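Local coordinates for ABC transporter sugar binding protein (Xanthomonas axonopodis pv. citri, PDB 3UOR) that probably binds maltose or a related sugar in the periplasm and delivers it to an ABC transporter for uptake, at residues D120-V125 and S345-P350. Residues are numbered along the deposited sequence; the frame is centred on the assembly and turned at random.
Sequences DYFPGV and STWKLP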
ATOM      1  N   ASP A 120       1.599   8.599 -17.532  1.00 33.26           N
ATOM      2  CA  ASP A 120       2.886   8.044 -17.083  1.00 30.11           C
ATOM      3  C   ASP A 120       2.781   7.426 -15.680  1.00 37.90           C
ATOM      4  O   ASP A 120       3.739   6.826 -15.189  1.00 36.56           O
ATOM      5  CB  ASP A 120       3.958   9.132 -17.101  1.00 30.02           C
ATOM      6  CG  ASP A 120       5.357   8.601 -16.829  1.00 35.46           C
ATOM      7  OD1 ASP A 120       6.061   9.198 -15.972  1.00 32.74           O
ATOM      8  OD2 ASP A 120       5.746   7.595 -17.461  1.00 41.96           O
ATOM      9  N   TYR A 121       1.617   7.575 -15.038  1.00 33.38           N
ATOM     10  CA  TYR A 121       1.416   7.046 -13.687  1.00 27.82           C
ATOM     11  C   TYR A 121       0.802   5.649 -13.728  1.00 30.54           C
ATOM     12  O   TYR A 121      -0.059   5.356 -14.558  1.00 31.33           O
ATOM     13  CB  TYR A 121       0.503   7.977 -12.868  1.00 27.53           C
ATOM     14  CG  TYR A 121       1.218   9.200 -12.332  1.00 33.12           C
ATOM     15  CD1 TYR A 121       1.559   9.292 -10.999  1.00 29.28           C
ATOM     16  CD2 TYR A 121       1.574  10.257 -13.170  1.00 35.74           C
ATOM     17  CE1 TYR A 121       2.218  10.396 -10.505  1.00 28.36           C
ATOM     18  CE2 TYR A 121       2.237  11.373 -12.675  1.00 26.80           C
ATOM     19  CZ  TYR A 121       2.550  11.436 -11.347  1.00 32.95           C
ATOM     20  OH  TYR A 121       3.198  12.530 -10.823  1.00 29.90           O
ATOM     21  N   PHE A 122       1.239   4.772 -12.842  1.00 29.88           N
ATOM     22  CA  PHE A 122       0.649   3.437 -12.833  1.00 27.15           C
ATOM     23  C   PHE A 122      -0.864   3.588 -12.657  1.00 29.87           C
ATOM     24  O   PHE A 122      -1.320   4.369 -11.826  1.00 38.36           O
ATOM     25  CB  PHE A 122       1.296   2.568 -11.758  1.00 26.62           C
ATOM     26  CG  PHE A 122       2.787   2.422 -11.928  1.00 29.01           C
ATOM     27  CD1 PHE A 122       3.305   1.668 -12.968  1.00 26.79           C
ATOM     28  CD2 PHE A 122       3.666   3.043 -11.053  1.00 30.86           C
ATOM     29  CE1 PHE A 122       4.679   1.518 -13.135  1.00 26.43           C
ATOM     30  CE2 PHE A 122       5.041   2.908 -11.214  1.00 33.13           C
ATOM     31  CZ  PHE A 122       5.549   2.153 -12.271  1.00 25.79           C
ATOM     32  N   PRO A 123      -1.647   2.887 -13.486  1.00 33.22           N
ATOM     33  CA  PRO A 123      -3.086   3.186 -13.540  1.00 40.12           C
ATOM     34  C   PRO A 123      -3.800   2.907 -12.212  1.00 36.19           C
ATOM     35  O   PRO A 123      -4.612   3.723 -11.805  1.00 31.71           O
ATOM     36  CB  PRO A 123      -3.604   2.280 -14.671  1.00 40.43           C
ATOM     37  CG  PRO A 123      -2.558   1.195 -14.801  1.00 44.75           C
ATOM     38  CD  PRO A 123      -1.245   1.859 -14.461  1.00 34.56           C
ATOM     39  N   GLY A 124      -3.490   1.794 -11.546  1.00 31.84           N
ATOM     40  CA  GLY A 124      -4.083   1.502 -10.259  1.00 32.46           C
ATOM     41  C   GLY A 124      -3.694   2.550  -9.221  1.00 36.48           C
ATOM     42  O   GLY A 124      -4.462   2.861  -8.323  1.00 30.88           O
ATOM     43  N   VAL A 125      -2.497   3.107  -9.348  1.00 31.20           N
ATOM     44  CA  VAL A 125      -2.059   4.171  -8.438  1.00 30.84           C
ATOM     45  C   VAL A 125      -2.787   5.499  -8.711  1.00 34.16           C
ATOM     46  O   VAL A 125      -3.254   6.160  -7.787  1.00 34.38           O
ATOM     47  CB  VAL A 125      -0.545   4.365  -8.531  1.00 34.22           C
ATOM     48  CG1 VAL A 125      -0.102   5.539  -7.682  1.00 27.10           C
ATOM     49  CG2 VAL A 125       0.169   3.072  -8.095  1.00 19.19           C
ATOM     50  N   SER A 345       8.306   6.929 -15.595  1.00 31.80           N
ATOM     51  CA  SER A 345       9.533   7.567 -16.039  1.00 42.24           C
ATOM     52  C   SER A 345      10.567   7.642 -14.915  1.00 37.30           C
ATOM     53  O   SER A 345      11.765   7.607 -15.170  1.00 38.68           O
ATOM     54  CB  SER A 345       9.272   8.915 -16.737  1.00 40.21           C
ATOM     55  OG  SER A 345       8.761   9.880 -15.851  1.00 53.75           O
ATOM     56  N   THR A 346      10.119   7.711 -13.669  1.00 34.43           N
ATOM     57  CA  THR A 346      11.082   7.674 -12.574  1.00 39.02           C
ATOM     58  C   THR A 346      11.737   6.306 -12.535  1.00 34.36           C
ATOM     59  O   THR A 346      12.911   6.188 -12.218  1.00 33.49           O
ATOM     60  CB  THR A 346      10.437   7.934 -11.233  1.00 35.21           C
ATOM     61  OG1 THR A 346       9.694   9.145 -11.312  1.00 33.47           O
ATOM     62  CG2 THR A 346      11.506   8.089 -10.161  1.00 28.98           C
ATOM     63  N   TRP A 347      10.962   5.278 -12.877  1.00 36.01           N
ATOM     64  CA  TRP A 347      11.450   3.904 -12.866  1.00 33.05           C
ATOM     65  C   TRP A 347      12.450   3.641 -13.983  1.00 39.40           C
ATOM     66  O   TRP A 347      13.194   2.666 -13.918  1.00 41.99           O
ATOM     67  CB  TRP A 347      10.285   2.907 -12.930  1.00 29.84           C
ATOM     68  CG  TRP A 347       9.677   2.687 -11.545  1.00 36.19           C
ATOM     69  CD1 TRP A 347       8.655   3.385 -10.984  1.00 31.31           C
ATOM     70  CD2 TRP A 347      10.116   1.748 -10.552  1.00 33.14           C
ATOM     71  NE1 TRP A 347       8.405   2.925  -9.711  1.00 33.76           N
ATOM     72  CE2 TRP A 347       9.300   1.927  -9.419  1.00 33.97           C
ATOM     73  CE3 TRP A 347      11.115   0.768 -10.516  1.00 31.39           C
ATOM     74  CZ2 TRP A 347       9.441   1.153  -8.269  1.00 31.11           C
ATOM     75  CZ3 TRP A 347      11.259   0.004  -9.370  1.00 34.72           C
ATOM     76  CH2 TRP A 347      10.419   0.201  -8.259  1.00 30.87           C
ATOM     77  N   LYS A 348      12.474   4.511 -14.995  1.00 36.13           N
ATOM     78  CA  LYS A 348      13.415   4.342 -16.108  1.00 38.09           C
ATOM     79  C   LYS A 348      14.787   4.936 -15.794  1.00 35.56           C
ATOM     80  O   LYS A 348      15.763   4.617 -16.454  1.00 46.43           O
ATOM     81  CB  LYS A 348      12.861   4.935 -17.408  1.00 44.08           C
ATOM     82  CG  LYS A 348      11.652   4.180 -17.975  1.00 49.66           C
ATOM     83  CD  LYS A 348      11.004   4.970 -19.100  1.00 67.23           C
ATOM     84  CE  LYS A 348       9.502   4.687 -19.194  1.00 75.56           C
ATOM     85  NZ  LYS A 348       8.695   5.945 -19.402  1.00 80.42           N
ATOM     86  N   LEU A 349      14.854   5.813 -14.794  1.00 40.99           N
ATOM     87  CA  LEU A 349      16.135   6.389 -14.374  1.00 37.85           C
ATOM     88  C   LEU A 349      17.082   5.295 -13.890  1.00 44.53           C
ATOM     89  O   LEU A 349      16.672   4.363 -13.193  1.00 47.89           O
ATOM     90  CB  LEU A 349      15.924   7.456 -13.294  1.00 31.48           C
ATOM     91  CG  LEU A 349      15.131   8.671 -13.776  1.00 35.66           C
ATOM     92  CD1 LEU A 349      14.823   9.605 -12.635  1.00 42.27           C
ATOM     93  CD2 LEU A 349      15.928   9.421 -14.886  1.00 40.66           C
ATOM     94  N   PRO A 350      18.359   5.388 -14.273  1.00 53.39           N
ATOM     95  CA  PRO A 350      19.302   4.314 -13.937  1.00 60.16           C
ATOM     96  C   PRO A 350      19.342   3.965 -12.439  1.00 54.47           C
ATOM     97  O   PRO A 350      19.460   2.796 -12.085  1.00 55.41           O
ATOM     98  CB  PRO A 350      20.645   4.871 -14.425  1.00 69.37           C
ATOM     99  CG  PRO A 350      20.264   5.796 -15.567  1.00 62.22           C
ATOM    100  CD  PRO A 350      18.966   6.426 -15.125  1.00 54.93           C
TER
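Asp120 OD1 accepts two hydrogen bonds from Ser345, one from the hydroxyl OG at 2.8 Å and one from the backbone N at 3.2 Å. The amide approaches along the syn lone pair, whereas the hydroxyl, also on the syn side, stands 28° out of the carboxylate plane. Asp120 reaches Ser345, near the start of the short helix 344-348, because its chi1 of -172° carries CG away from the backbone N. Three residues on, Lys348 stretches over with a nearly extended chain, bent at chi4, and places NZ 3.9 Å from Asp120 OD2, a long salt bridge. Arg343 adds a second positive partner at OD1, which would probably favour the ionised carboxylate.

Beside this polar grip, Phe122 turns the CZ-CE2 edge of its ring to CD1 and NE1 of Trp347, Phe122 CZ lying 3.6 Å from Trp347 CD1. The rings form an offset edge-to-face pair, planes at 70°. Trp347 NE1 is hydrogen-bonded to Pro341 O, and backbone hydrogen bonds join Asp120 with Arg344 and Phe122 with Pro342. Within this α/β periplasmic solute-binding fold, the contact ties the loop entering helix 123-127, whose Val125 packs on strand 134-150, to helix 344-348, which rests against Pro327 of helix 327-337.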